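Local coordinates for sensor protein (Rhodopseudomonas palustris, PDB 2OOL), which binds biliverdin in this chromophore-binding part of a bacteriophytochrome and probably passes the light signal to a histidine kinase module, at residues V62-P70 against V109-F118; L156-C166 against I317-L328. All coordinates share one frame; numbering follows the deposited sequence. Where two conformers were deposited one is given.

In the fold
The contacts lie on opposite sides of the chain's centre, their nearest atoms about 22 Å apart, and share no helix or strand. Contact 1, in the PAS domain, sets a short helix against a beta hairpin at the edge of the antiparallel sheet, with buried leucines toward the sheet and an exposed proline and charged pair at the surface. Contact 2, in the GAF domain, joins the end of helix 142-157, the turn after it and the start of helix 162-177 to helix 308-332. It is larger, with more of its residues buried, though both are partly open. Mostly aliphatic, it has one glutamine amide serving backbone carbonyls. It borders the second subunit; no other chain touches contact 1.

Contact 1 (V62-P70 against V109-F118); sequences VEDLLRQPP and VVTPDGERAF
The Arg116 guanidinium takes Leu65 CD1 over one face, 3.7 Å from NH1. Leu65 CD1 lies at the edge of the Phe118 ring, near its plane, 4.0 Å from Phe118 CZ. The Arg67 guanidinium meets Asp113 OD2 at its edge, near its plane, while Asp64 O lies over one face. This salt bridge is long, 3.7 Å from Arg67 NE to Asp113 OD2, and the planes are turned 48° apart. Leu65 reaches the strands because its CG stands anti to the backbone N (chi1 -176°). Its CD1 also packs on Thr111 CG2, the side chains crossing at about a right angle. Leu66 CD2 rests on Val109 CG1 at 3.7 Å. Nearer the surface, the Pro112 ring lies against the end of the helix, with CG 3.4 Å from Leu66 O and 3.8 Å from Arg67 CG. At the type I turn from Thr111 to Gly114, Gly114 O accepts from Thr111 N and Thr111 OG1, the latter on a lone pair in the carbonyl plane. In this PAS fold, helix 62-66 packs beside the hairpin of strands 105-111 and 114-125. Tyr44 of strand 44-48 touches Leu65 and Arg116, and Leu133 of strand 128-134 lies against Val109 and Phe118.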
ATOM      1  N   VAL A  62     -16.744  20.571  20.175  1.00 56.38           N
ATOM      2  CA  VAL A  62     -15.572  20.643  21.038  1.00 57.13           C
ATOM      3  C   VAL A  62     -15.945  20.832  22.527  1.00 57.47           C
ATOM      4  O   VAL A  62     -15.180  20.437  23.395  1.00 57.14           O
ATOM      5  CB  VAL A  62     -14.627  21.741  20.519  1.00 56.87           C
ATOM      6  CG1 VAL A  62     -13.697  22.190  21.522  1.00 57.45           C
ATOM      7  CG2 VAL A  62     -13.900  21.199  19.260  1.00 59.85           C
ATOM      8  N   GLU A  63     -17.121  21.393  22.811  1.00 58.26           N
ATOM      9  CA  GLU A  63     -17.612  21.512  24.184  1.00 59.11           C
ATOM     10  C   GLU A  63     -17.666  20.153  24.867  1.00 59.91           C
ATOM     11  O   GLU A  63     -17.349  20.033  26.057  1.00 60.52           O
ATOM     12  CB  GLU A  63     -18.999  22.164  24.216  1.00 58.70           C
ATOM     13  CG  GLU A  63     -19.692  22.104  25.572  1.00 59.45           C
ATOM     14  CD  GLU A  63     -20.579  23.330  25.841  1.00 60.20           C
ATOM     15  OE1 GLU A  63     -21.535  23.596  25.071  1.00 59.09           O
ATOM     16  OE2 GLU A  63     -20.300  24.033  26.827  1.00 62.23           O
ATOM     17  N   ASP A  64     -18.050  19.119  24.128  1.00 60.14           N
ATOM     18  CA  ASP A  64     -18.067  17.812  24.725  1.00 60.19           C
ATOM     19  C   ASP A  64     -16.663  17.236  24.870  1.00 59.69           C
ATOM     20  O   ASP A  64     -16.453  16.332  25.668  1.00 60.90           O
ATOM     21  CB  ASP A  64     -18.906  16.845  23.910  1.00 61.89           C
ATOM     22  CG  ASP A  64     -20.239  17.427  23.503  1.00 66.50           C
ATOM     23  OD1 ASP A  64     -20.972  17.950  24.388  1.00 73.11           O
ATOM     24  OD2 ASP A  64     -20.541  17.356  22.291  1.00 72.29           O
ATOM     25  N   LEU A  65     -15.721  17.694  24.068  1.00 57.32           N
ATOM     26  CA  LEU A  65     -14.383  17.153  24.132  1.00 56.33           C
ATOM     27  C   LEU A  65     -13.713  17.693  25.367  1.00 56.68           C
ATOM     28  O   LEU A  65     -13.308  16.942  26.237  1.00 56.21           O
ATOM     29  CB  LEU A  65     -13.597  17.516  22.869  1.00 55.87           C
ATOM     30  CG  LEU A  65     -12.186  16.951  22.699  1.00 54.22           C
ATOM     31  CD1 LEU A  65     -12.107  15.433  22.914  1.00 49.68           C
ATOM     32  CD2 LEU A  65     -11.609  17.400  21.387  1.00 51.59           C
ATOM     33  N   LEU A  66     -13.647  19.021  25.450  1.00 57.43           N
ATOM     34  CA  LEU A  66     -12.866  19.738  26.456  1.00 57.37           C
ATOM     35  C   LEU A  66     -13.690  20.220  27.655  1.00 57.72           C
ATOM     36  O   LEU A  66     -13.110  20.657  28.621  1.00 57.91           O
ATOM     37  CB  LEU A  66     -12.192  20.949  25.781  1.00 57.00           C
ATOM     38  CG  LEU A  66     -11.294  20.523  24.616  1.00 56.39           C
ATOM     39  CD1 LEU A  66     -10.836  21.697  23.810  1.00 50.18           C
ATOM     40  CD2 LEU A  66     -10.102  19.696  25.122  1.00 55.49           C
ATOM     41  N   ARG A  67     -15.020  20.161  27.578  1.00 58.57           N
ATOM     42  CA  ARG A  67     -15.912  20.520  28.677  1.00 59.72           C
ATOM     43  C   ARG A  67     -15.916  22.024  28.971  1.00 59.98           C
ATOM     44  O   ARG A  67     -16.030  22.447  30.118  1.00 59.05           O
ATOM     45  CB  ARG A  67     -15.573  19.726  29.943  1.00 61.75           C
ATOM     46  CG  ARG A  67     -15.725  18.210  29.740  1.00 65.84           C
ATOM     47  CD  ARG A  67     -17.222  17.799  29.802  1.00 71.32           C
ATOM     48  NE  ARG A  67     -17.532  16.610  28.993  1.00 72.24           N
ATOM     49  CZ  ARG A  67     -18.677  16.414  28.324  1.00 76.03           C
ATOM     50  NH1 ARG A  67     -19.650  17.340  28.324  1.00 77.32           N
ATOM     51  NH2 ARG A  67     -18.847  15.296  27.620  1.00 75.38           N
ATOM     52  N   GLN A  68     -15.852  22.817  27.902  1.00 59.65           N
ATOM     53  CA  GLN A  68     -15.783  24.263  28.022  0.50 59.59           C
ATOM     54  C   GLN A  68     -16.620  24.912  26.921  1.00 59.20           C
ATOM     55  O   GLN A  68     -16.815  24.324  25.857  1.00 58.58           O
ATOM     56  CB  GLN A  68     -14.325  24.721  27.960  0.50 59.42           C
ATOM     57  CG  GLN A  68     -13.521  24.445  29.250  0.50 60.18           C
ATOM     58  CD  GLN A  68     -12.042  24.240  28.967  0.50 60.70           C
ATOM     59  OE1 GLN A  68     -11.642  24.054  27.808  0.50 61.43           O
ATOM     60  NE2 GLN A  68     -11.221  24.267  30.014  0.50 59.04           N
ATOM     61  N   PRO A  69     -17.172  26.118  27.200  1.00 59.04           N
ATOM     62  CA  PRO A  69     -17.928  26.799  26.145  1.00 59.13           C
ATOM     63  C   PRO A  69     -17.030  27.093  24.933  1.00 58.92           C
ATOM     64  O   PRO A  69     -15.892  27.534  25.110  1.00 58.03           O
ATOM     65  CB  PRO A  69     -18.386  28.105  26.813  1.00 59.93           C
ATOM     66  CG  PRO A  69     -18.269  27.886  28.287  1.00 58.99           C
ATOM     67  CD  PRO A  69     -17.156  26.893  28.459  1.00 59.02           C
ATOM     68  N   PRO A  70     -17.511  26.806  23.713  1.00 59.18           N
ATOM     69  CA  PRO A  70     -16.730  27.090  22.490  1.00 59.43           C
ATOM     70  C   PRO A  70     -16.170  28.510  22.413  1.00 59.21           C
ATOM     71  O   PRO A  70     -14.992  28.688  22.139  1.00 60.34           O
ATOM     72  CB  PRO A  70     -17.730  26.833  21.359  1.00 59.24           C
ATOM     73  CG  PRO A  70     -18.633  25.841  21.895  1.00 59.81           C
ATOM     74  CD  PRO A  70     -18.785  26.154  23.383  1.00 59.98           C
ATOM     75  N   VAL A 109      -5.009  14.855  22.635  1.00 50.87           N
ATOM     76  CA  VAL A 109      -5.677  15.978  23.288  1.00 52.06           C
ATOM     77  C   VAL A 109      -5.813  15.648  24.775  1.00 53.79           C
ATOM     78  O   VAL A 109      -6.216  14.528  25.117  1.00 53.38           O
ATOM     79  CB  VAL A 109      -7.085  16.169  22.696  1.00 51.75           C
ATOM     80  CG1 VAL A 109      -7.887  17.248  23.381  1.00 49.05           C
ATOM     81  CG2 VAL A 109      -7.000  16.413  21.188  1.00 50.74           C
ATOM     82  N   VAL A 110      -5.445  16.602  25.651  1.00 54.88           N
ATOM     83  CA  VAL A 110      -5.582  16.442  27.098  1.00 55.43           C
ATOM     84  C   VAL A 110      -6.946  16.998  27.505  1.00 56.68           C
ATOM     85  O   VAL A 110      -7.204  18.174  27.319  1.00 58.36           O
ATOM     86  CB  VAL A 110      -4.417  17.108  27.812  1.00 56.00           C
ATOM     87  CG1 VAL A 110      -4.498  16.896  29.323  1.00 55.84           C
ATOM     88  CG2 VAL A 110      -3.083  16.570  27.261  1.00 54.49           C
ATOM     89  N   THR A 111      -7.857  16.126  27.933  1.00 57.70           N
ATOM     90  CA  THR A 111      -9.238  16.475  28.262  1.00 58.60           C
ATOM     91  C   THR A 111      -9.434  16.243  29.753  1.00 60.23           C
ATOM     92  O   THR A 111      -8.636  15.532  30.396  1.00 60.27           O
ATOM     93  CB  THR A 111     -10.329  15.635  27.443  1.00 59.46           C
ATOM     94  OG1 THR A 111     -10.517  14.339  28.006  1.00 58.96           O
ATOM     95  CG2 THR A 111     -10.013  15.481  25.949  1.00 58.08           C
ATOM     96  N   PRO A 112     -10.510  16.797  30.331  1.00 61.65           N
ATOM     97  CA  PRO A 112     -10.691  16.594  31.776  1.00 62.04           C
ATOM     98  C   PRO A 112     -10.961  15.125  32.117  1.00 62.68           C
ATOM     99  O   PRO A 112     -10.732  14.712  33.242  1.00 63.89           O
ATOM    100  CB  PRO A 112     -11.927  17.456  32.110  1.00 62.40           C
ATOM    101  CG  PRO A 112     -12.115  18.368  30.932  1.00 62.29           C
ATOM    102  CD  PRO A 112     -11.616  17.577  29.754  1.00 62.57           C
ATOM    103  N   ASP A 113     -11.447  14.365  31.139  1.00 62.90           N
ATOM    104  CA  ASP A 113     -11.774  12.943  31.295  1.00 62.75           C
ATOM    105  C   ASP A 113     -10.688  12.042  30.656  1.00 62.26           C
ATOM    106  O   ASP A 113     -11.012  10.997  30.093  1.00 64.68           O
ATOM    107  CB  ASP A 113     -13.146  12.644  30.622  1.00 64.09           C
ATOM    108  CG  ASP A 113     -14.192  13.793  30.810  1.00 66.73           C
ATOM    109  OD1 ASP A 113     -14.444  14.218  31.982  1.00 69.21           O
ATOM    110  OD2 ASP A 113     -14.762  14.249  29.771  1.00 67.93           O
ATOM    111  N   GLY A 114      -9.416  12.445  30.736  1.00 60.24           N
ATOM    112  CA  GLY A 114      -8.295  11.704  30.145  1.00 57.44           C
ATOM    113  C   GLY A 114      -7.788  12.182  28.780  1.00 55.74           C
ATOM    114  O   GLY A 114      -8.353  13.081  28.162  1.00 54.86           O
ATOM    115  N   GLU A 115      -6.713  11.539  28.322  1.00 52.52           N
ATOM    116  CA  GLU A 115      -6.024  11.836  27.065  1.00 51.46           C
ATOM    117  C   GLU A 115      -6.602  11.008  25.926  1.00 50.02           C
ATOM    118  O   GLU A 115      -6.656   9.784  25.994  1.00 48.73           O
ATOM    119  CB  GLU A 115      -4.531  11.552  27.261  1.00 50.37           C
ATOM    120  CG  GLU A 115      -3.637  11.733  26.076  1.00 50.27           C
ATOM    121  CD  GLU A 115      -2.174  11.425  26.401  1.00 51.27           C
ATOM    122  OE1 GLU A 115      -1.786  11.579  27.573  1.00 52.57           O
ATOM    123  OE2 GLU A 115      -1.398  11.013  25.502  1.00 51.93           O
ATOM    124  N   ARG A 116      -7.024  11.700  24.870  1.00 49.96           N
ATOM    125  CA  ARG A 116      -7.646  11.143  23.681  1.00 49.11           C
ATOM    126  C   ARG A 116      -6.784  11.302  22.460  1.00 48.59           C
ATOM    127  O   ARG A 116      -6.334  12.413  22.148  1.00 46.22           O
ATOM    128  CB  ARG A 116      -8.940  11.878  23.367  1.00 49.39           C
ATOM    129  CG  ARG A 116     -10.033  11.698  24.404  1.00 53.90           C
ATOM    130  CD  ARG A 116     -10.925  10.533  24.014  1.00 60.87           C
ATOM    131  NE  ARG A 116     -11.566  10.717  22.711  1.00 62.02           N
ATOM    132  CZ  ARG A 116     -12.677  11.422  22.503  1.00 64.91           C
ATOM    133  NH1 ARG A 116     -13.306  12.031  23.513  1.00 64.69           N
ATOM    134  NH2 ARG A 116     -13.177  11.499  21.263  1.00 66.19           N
ATOM    135  N   ALA A 117      -6.680  10.208  21.688  1.00 48.24           N
ATOM    136  CA  ALA A 117      -5.837  10.109  20.507  1.00 48.80           C
ATOM    137  C   ALA A 117      -6.672  10.214  19.191  1.00 48.89           C
ATOM    138  O   ALA A 117      -7.729   9.575  19.026  1.00 48.96           O
ATOM    139  CB  ALA A 117      -5.020   8.735  20.527  1.00 48.25           C
ATOM    140  N   PHE A 118      -6.133  10.991  18.262  1.00 49.02           N
ATOM    141  CA  PHE A 118      -6.771  11.377  17.015  1.00 48.99           C
ATOM    142  C   PHE A 118      -5.798  11.375  15.854  1.00 49.31           C
ATOM    143  O   PHE A 118      -4.605  11.413  16.017  1.00 48.58           O
ATOM    144  CB  PHE A 118      -7.309  12.797  17.082  1.00 48.69           C
ATOM    145  CG  PHE A 118      -8.406  13.009  18.086  1.00 49.52           C
ATOM    146  CD1 PHE A 118      -9.727  12.688  17.777  1.00 48.77           C
ATOM    147  CD2 PHE A 118      -8.130  13.580  19.320  1.00 47.40           C
ATOM    148  CE1 PHE A 118     -10.738  12.854  18.703  1.00 47.44           C
ATOM    149  CE2 PHE A 118      -9.125  13.787  20.239  1.00 46.39           C
ATOM    150  CZ  PHE A 118     -10.432  13.430  19.950  1.00 49.80           C
TER

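Contact 2 (L156-C166 against I317-L328); sequences LQTAADLPTAC and IAQVLTWQIGVL
Helix segments 162-166 and 317-328 run antiparallel at 175°, their axes 10.2 Å apart, and the turn before Leu162 brings Leu156 and Gln157 onto the same long helix. Gln324 meets this turn with its amide. CG is anti to the backbone N (chi1 -162°) and the chain bends at chi2, which brings NE2 within reach of two carbonyls of the turn. Gln324 NE2 gives two weak hydrogen bonds, to Gln157 O at 3.1 Å and to Ala159 O at 3.3 Å, the second straighter at 155°. A leucine in its place would probably leave these two carbonyls without their amide donor and hold the turn less firmly to the helix. Leu328 fits beyond it, with CD2 3.3 Å from Ala160 O and CD1 against the Asp161 carbonyl carbon. Asp161 is the N-cap of helix 162-177: its OD1 accepts from Thr164 N nearly along the C-O axis, and from Thr164 OG1 above the carboxylate plane. Helices 162-177 and 308-332 pack on one side of the GAF domain's antiparallel sheet, where Ile325 touches Ile286 and Trp293. Leu162 CD1 meets Ile325 CG1 at 3.6 Å, the side chains crossing obliquely. Leu321 CD1 lies against Ala165, 3.8 Å from CB. Leu156 CB and Gln157 CG both rest on Val320 CG1. On the outer side, Trp323 packs edge-to-face with Trp323 of the second subunit, and Gln319 OE1 is hydrogen-bonded to Gln157 NE2 of that subunit.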
ATOM      1  N   LEU A 156      -4.801  -4.005 -12.247  1.00 58.34           N
ATOM      2  CA  LEU A 156      -5.400  -2.881 -12.924  1.00 58.51           C
ATOM      3  C   LEU A 156      -4.553  -2.555 -14.141  1.00 58.83           C
ATOM      4  O   LEU A 156      -5.080  -2.296 -15.207  1.00 59.18           O
ATOM      5  CB  LEU A 156      -5.456  -1.684 -11.968  1.00 58.10           C
ATOM      6  CG  LEU A 156      -6.760  -0.933 -11.731  1.00 58.15           C
ATOM      7  CD1 LEU A 156      -7.975  -1.751 -11.860  1.00 56.71           C
ATOM      8  CD2 LEU A 156      -6.724  -0.254 -10.310  1.00 57.39           C
ATOM      9  N   GLN A 157      -3.234  -2.644 -13.993  1.00 59.59           N
ATOM     10  CA  GLN A 157      -2.314  -2.241 -15.050  1.00 60.26           C
ATOM     11  C   GLN A 157      -2.212  -3.186 -16.243  1.00 60.77           C
ATOM     12  O   GLN A 157      -1.697  -2.776 -17.284  1.00 60.88           O
ATOM     13  CB  GLN A 157      -0.920  -1.997 -14.475  1.00 60.60           C
ATOM     14  CG  GLN A 157      -0.831  -0.791 -13.517  1.00 61.02           C
ATOM     15  CD  GLN A 157       0.516  -0.117 -13.591  1.00 62.62           C
ATOM     16  OE1 GLN A 157       1.393  -0.335 -12.732  1.00 67.23           O
ATOM     17  NE2 GLN A 157       0.711   0.688 -14.643  1.00 65.11           N
ATOM     18  N   THR A 158      -2.678  -4.434 -16.099  1.00 60.87           N
ATOM     19  CA  THR A 158      -2.831  -5.344 -17.246  1.00 60.89           C
ATOM     20  C   THR A 158      -4.293  -5.640 -17.606  1.00 61.18           C
ATOM     21  O   THR A 158      -4.557  -6.582 -18.336  1.00 62.04           O
ATOM     22  CB  THR A 158      -2.092  -6.699 -17.017  1.00 61.00           C
ATOM     23  OG1 THR A 158      -2.506  -7.279 -15.774  1.00 59.75           O
ATOM     24  CG2 THR A 158      -0.551  -6.519 -17.051  1.00 60.51           C
ATOM     25  N   ALA A 159      -5.239  -4.843 -17.113  1.00 61.76           N
ATOM     26  CA  ALA A 159      -6.650  -4.952 -17.513  1.00 61.86           C
ATOM     27  C   ALA A 159      -6.796  -4.642 -19.000  1.00 62.26           C
ATOM     28  O   ALA A 159      -6.275  -3.627 -19.464  1.00 62.10           O
ATOM     29  CB  ALA A 159      -7.506  -3.981 -16.699  1.00 61.82           C
ATOM     30  N   ALA A 160      -7.507  -5.506 -19.739  1.00 62.87           N
ATOM     31  CA  ALA A 160      -7.549  -5.432 -21.210  1.00 63.17           C
ATOM     32  C   ALA A 160      -8.726  -4.601 -21.745  1.00 63.67           C
ATOM     33  O   ALA A 160      -8.698  -4.121 -22.896  1.00 63.72           O
ATOM     34  CB  ALA A 160      -7.582  -6.855 -21.816  1.00 63.23           C
ATOM     35  N   ASP A 161      -9.770  -4.469 -20.931  1.00 63.57           N
ATOM     36  CA  ASP A 161     -10.897  -3.611 -21.262  1.00 63.55           C
ATOM     37  C   ASP A 161     -11.344  -2.829 -20.015  1.00 63.38           C
ATOM     38  O   ASP A 161     -10.899  -3.119 -18.904  1.00 62.59           O
ATOM     39  CB  ASP A 161     -12.038  -4.432 -21.863  1.00 63.90           C
ATOM     40  CG  ASP A 161     -12.609  -5.452 -20.897  1.00 64.38           C
ATOM     41  OD1 ASP A 161     -13.111  -5.049 -19.844  1.00 66.35           O
ATOM     42  OD2 ASP A 161     -12.588  -6.659 -21.194  1.00 66.65           O
ATOM     43  N   LEU A 162     -12.220  -1.847 -20.224  1.00 63.30           N
ATOM     44  CA  LEU A 162     -12.617  -0.903 -19.182  1.00 63.55           C
ATOM     45  C   LEU A 162     -13.488  -1.518 -18.084  1.00 63.61           C
ATOM     46  O   LEU A 162     -13.223  -1.312 -16.911  1.00 64.54           O
ATOM     47  CB  LEU A 162     -13.338   0.316 -19.803  1.00 63.75           C
ATOM     48  CG  LEU A 162     -13.753   1.461 -18.884  1.00 63.31           C
ATOM     49  CD1 LEU A 162     -12.497   2.150 -18.358  1.00 62.65           C
ATOM     50  CD2 LEU A 162     -14.678   2.473 -19.606  1.00 63.25           C
ATOM     51  N   PRO A 163     -14.552  -2.242 -18.454  1.00 63.45           N
ATOM     52  CA  PRO A 163     -15.324  -2.854 -17.362  1.00 62.70           C
ATOM     53  C   PRO A 163     -14.483  -3.760 -16.455  1.00 61.76           C
ATOM     54  O   PRO A 163     -14.756  -3.842 -15.273  1.00 61.84           O
ATOM     55  CB  PRO A 163     -16.404  -3.658 -18.094  1.00 63.20           C
ATOM     56  CG  PRO A 163     -16.481  -3.030 -19.473  1.00 64.03           C
ATOM     57  CD  PRO A 163     -15.109  -2.554 -19.786  1.00 63.62           C
ATOM     58  N   THR A 164     -13.468  -4.421 -16.997  1.00 60.67           N
ATOM     59  CA  THR A 164     -12.559  -5.230 -16.178  1.00 60.25           C
ATOM     60  C   THR A 164     -11.720  -4.328 -15.254  1.00 59.98           C
ATOM     61  O   THR A 164     -11.535  -4.638 -14.083  1.00 59.69           O
ATOM     62  CB  THR A 164     -11.637  -6.100 -17.055  1.00 60.43           C
ATOM     63  OG1 THR A 164     -12.441  -6.841 -17.986  1.00 59.70           O
ATOM     64  CG2 THR A 164     -10.804  -7.091 -16.218  1.00 59.60           C
ATOM     65  N   ALA A 165     -11.225  -3.216 -15.791  1.00 58.98           N
ATOM     66  CA  ALA A 165     -10.405  -2.308 -15.011  1.00 58.73           C
ATOM     67  C   ALA A 165     -11.253  -1.724 -13.875  1.00 58.17           C
ATOM     68  O   ALA A 165     -10.834  -1.711 -12.719  1.00 57.09           O
ATOM     69  CB  ALA A 165      -9.845  -1.205 -15.883  1.00 58.37           C
ATOM     70  N   CYS A 166     -12.460  -1.289 -14.224  1.00 57.77           N
ATOM     71  CA  CYS A 166     -13.362  -0.695 -13.260  1.00 58.17           C
ATOM     72  C   CYS A 166     -13.770  -1.656 -12.166  1.00 57.49           C
ATOM     73  O   CYS A 166     -13.867  -1.250 -10.995  1.00 57.03           O
ATOM     74  CB  CYS A 166     -14.581  -0.091 -13.958  1.00 58.34           C
ATOM     75  SG  CYS A 166     -14.114   1.376 -14.900  1.00 60.24           S
ATOM     76  N   ILE A 317      -5.816   3.810  -5.646  1.00 53.03           N
ATOM     77  CA  ILE A 317      -6.486   2.875  -6.558  1.00 52.99           C
ATOM     78  C   ILE A 317      -7.176   3.615  -7.716  1.00 52.81           C
ATOM     79  O   ILE A 317      -7.079   3.210  -8.894  1.00 52.59           O
ATOM     80  CB  ILE A 317      -7.441   1.958  -5.777  1.00 53.17           C
ATOM     81  CG1 ILE A 317      -6.622   0.870  -5.056  1.00 54.15           C
ATOM     82  CG2 ILE A 317      -8.484   1.247  -6.690  1.00 51.68           C
ATOM     83  CD1 ILE A 317      -7.321   0.261  -3.887  1.00 53.81           C
ATOM     84  N   ALA A 318      -7.833   4.704  -7.363  1.00 52.00           N
ATOM     85  CA  ALA A 318      -8.549   5.536  -8.283  1.00 51.98           C
ATOM     86  C   ALA A 318      -7.605   6.161  -9.278  1.00 52.34           C
ATOM     87  O   ALA A 318      -7.914   6.210 -10.479  1.00 52.13           O
ATOM     88  CB  ALA A 318      -9.302   6.607  -7.540  1.00 50.80           C
ATOM     89  N   GLN A 319      -6.475   6.674  -8.783  1.00 52.10           N
ATOM     90  CA  GLN A 319      -5.485   7.302  -9.646  1.00 52.09           C
ATOM     91  C   GLN A 319      -4.857   6.271 -10.649  1.00 52.16           C
ATOM     92  O   GLN A 319      -4.581   6.621 -11.805  1.00 53.88           O
ATOM     93  CB  GLN A 319      -4.394   7.994  -8.835  1.00 51.47           C
ATOM     94  CG  GLN A 319      -4.838   9.254  -8.014  1.00 53.22           C
ATOM     95  CD  GLN A 319      -3.744   9.760  -7.074  1.00 53.81           C
ATOM     96  OE1 GLN A 319      -2.695   9.116  -6.951  1.00 54.66           O
ATOM     97  NE2 GLN A 319      -4.004  10.895  -6.351  1.00 57.00           N
ATOM     98  N   VAL A 320      -4.611   5.038 -10.227  1.00 50.97           N
ATOM     99  CA  VAL A 320      -4.103   4.007 -11.163  1.00 50.43           C
ATOM    100  C   VAL A 320      -5.150   3.616 -12.200  1.00 51.05           C
ATOM    101  O   VAL A 320      -4.813   3.378 -13.399  1.00 49.69           O
ATOM    102  CB  VAL A 320      -3.638   2.736 -10.426  1.00 50.47           C
ATOM    103  CG1 VAL A 320      -3.230   1.563 -11.449  1.00 47.70           C
ATOM    104  CG2 VAL A 320      -2.508   3.063  -9.490  1.00 46.69           C
ATOM    105  N   LEU A 321      -6.404   3.497 -11.735  1.00 51.83           N
ATOM    106  CA  LEU A 321      -7.558   3.272 -12.614  1.00 52.38           C
ATOM    107  C   LEU A 321      -7.590   4.407 -13.648  1.00 53.81           C
ATOM    108  O   LEU A 321      -7.689   4.166 -14.853  1.00 54.66           O
ATOM    109  CB  LEU A 321      -8.878   3.266 -11.811  1.00 52.56           C
ATOM    110  CG  LEU A 321     -10.193   3.034 -12.584  1.00 52.68           C
ATOM    111  CD1 LEU A 321     -10.171   1.699 -13.398  1.00 49.13           C
ATOM    112  CD2 LEU A 321     -11.446   3.101 -11.725  1.00 50.18           C
ATOM    113  N   THR A 322      -7.494   5.638 -13.173  1.00 53.44           N
ATOM    114  CA  THR A 322      -7.493   6.813 -14.044  1.00 54.00           C
ATOM    115  C   THR A 322      -6.464   6.703 -15.164  1.00 54.60           C
ATOM    116  O   THR A 322      -6.791   6.902 -16.335  1.00 55.56           O
ATOM    117  CB  THR A 322      -7.262   8.084 -13.213  1.00 53.81           C
ATOM    118  OG1 THR A 322      -8.233   8.124 -12.146  1.00 53.69           O
ATOM    119  CG2 THR A 322      -7.358   9.354 -14.085  1.00 54.09           C
ATOM    120  N   TRP A 323      -5.232   6.349 -14.833  1.00 55.28           N
ATOM    121  CA  TRP A 323      -4.213   6.110 -15.864  1.00 55.40           C
ATOM    122  C   TRP A 323      -4.607   5.013 -16.869  1.00 56.11           C
ATOM    123  O   TRP A 323      -4.374   5.149 -18.084  1.00 56.05           O
ATOM    124  CB  TRP A 323      -2.909   5.698 -15.207  1.00 56.63           C
ATOM    125  CG  TRP A 323      -1.867   5.299 -16.155  1.00 56.29           C
ATOM    126  CD1 TRP A 323      -1.469   4.042 -16.450  1.00 58.10           C
ATOM    127  CD2 TRP A 323      -1.059   6.176 -16.937  1.00 58.35           C
ATOM    128  NE1 TRP A 323      -0.469   4.070 -17.385  1.00 57.94           N
ATOM    129  CE2 TRP A 323      -0.201   5.371 -17.708  1.00 57.66           C
ATOM    130  CE3 TRP A 323      -0.992   7.567 -17.078  1.00 57.80           C
ATOM    131  CZ2 TRP A 323       0.733   5.907 -18.603  1.00 58.35           C
ATOM    132  CZ3 TRP A 323      -0.052   8.105 -17.964  1.00 57.79           C
ATOM    133  CH2 TRP A 323       0.790   7.274 -18.716  1.00 57.28           C
ATOM    134  N   GLN A 324      -5.180   3.920 -16.370  1.00 55.25           N
ATOM    135  CA  GLN A 324      -5.525   2.809 -17.233  1.00 55.15           C
ATOM    136  C   GLN A 324      -6.712   3.099 -18.153  1.00 55.20           C
ATOM    137  O   GLN A 324      -6.777   2.586 -19.273  1.00 54.83           O
ATOM    138  CB  GLN A 324      -5.780   1.541 -16.431  1.00 54.59           C
ATOM    139  CG  GLN A 324      -5.708   0.254 -17.283  1.00 55.41           C
ATOM    140  CD  GLN A 324      -4.292  -0.148 -17.726  1.00 55.13           C
ATOM    141  OE1 GLN A 324      -3.300   0.557 -17.489  1.00 56.50           O
ATOM    142  NE2 GLN A 324      -4.201  -1.302 -18.343  1.00 52.45           N
ATOM    143  N   ILE A 325      -7.654   3.896 -17.686  1.00 55.64           N
ATOM    144  CA  ILE A 325      -8.741   4.385 -18.537  1.00 55.93           C
ATOM    145  C   ILE A 325      -8.167   5.005 -19.801  1.00 56.67           C
ATOM    146  O   ILE A 325      -8.583   4.661 -20.915  1.00 57.22           O
ATOM    147  CB  ILE A 325      -9.592   5.449 -17.807  1.00 56.03           C
ATOM    148  CG1 ILE A 325     -10.528   4.768 -16.787  1.00 55.36           C
ATOM    149  CG2 ILE A 325     -10.378   6.247 -18.837  1.00 56.18           C
ATOM    150  CD1 ILE A 325     -11.077   5.655 -15.660  1.00 53.53           C
ATOM    151  N   GLY A 326      -7.190   5.889 -19.609  1.00 57.03           N
ATOM    152  CA  GLY A 326      -6.485   6.541 -20.690  1.00 57.64           C
ATOM    153  C   GLY A 326      -5.760   5.564 -21.597  1.00 58.24           C
ATOM    154  O   GLY A 326      -5.893   5.649 -22.825  1.00 58.57           O
ATOM    155  N   VAL A 327      -5.012   4.630 -21.003  1.00 58.87           N
ATOM    156  CA  VAL A 327      -4.294   3.603 -21.785  1.00 59.55           C
ATOM    157  C   VAL A 327      -5.276   2.844 -22.667  1.00 60.45           C
ATOM    158  O   VAL A 327      -4.979   2.561 -23.840  1.00 61.15           O
ATOM    159  CB  VAL A 327      -3.502   2.619 -20.894  1.00 59.08           C
ATOM    160  CG1 VAL A 327      -2.727   1.640 -21.743  1.00 59.24           C
ATOM    161  CG2 VAL A 327      -2.536   3.374 -19.957  1.00 58.57           C
ATOM    162  N   LEU A 328      -6.444   2.524 -22.117  1.00 61.40           N
ATOM    163  CA  LEU A 328      -7.467   1.785 -22.859  1.00 62.54           C
ATOM    164  C   LEU A 328      -8.122   2.626 -23.964  1.00 63.92           C
ATOM    165  O   LEU A 328      -8.261   2.154 -25.087  1.00 64.09           O
ATOM    166  CB  LEU A 328      -8.518   1.206 -21.906  1.00 61.75           C
ATOM    167  CG  LEU A 328      -8.006   0.026 -21.068  1.00 60.30           C
ATOM    168  CD1 LEU A 328      -9.022  -0.422 -20.034  1.00 57.65           C
ATOM    169  CD2 LEU A 328      -7.586  -1.163 -21.967  1.00 57.75           C
TER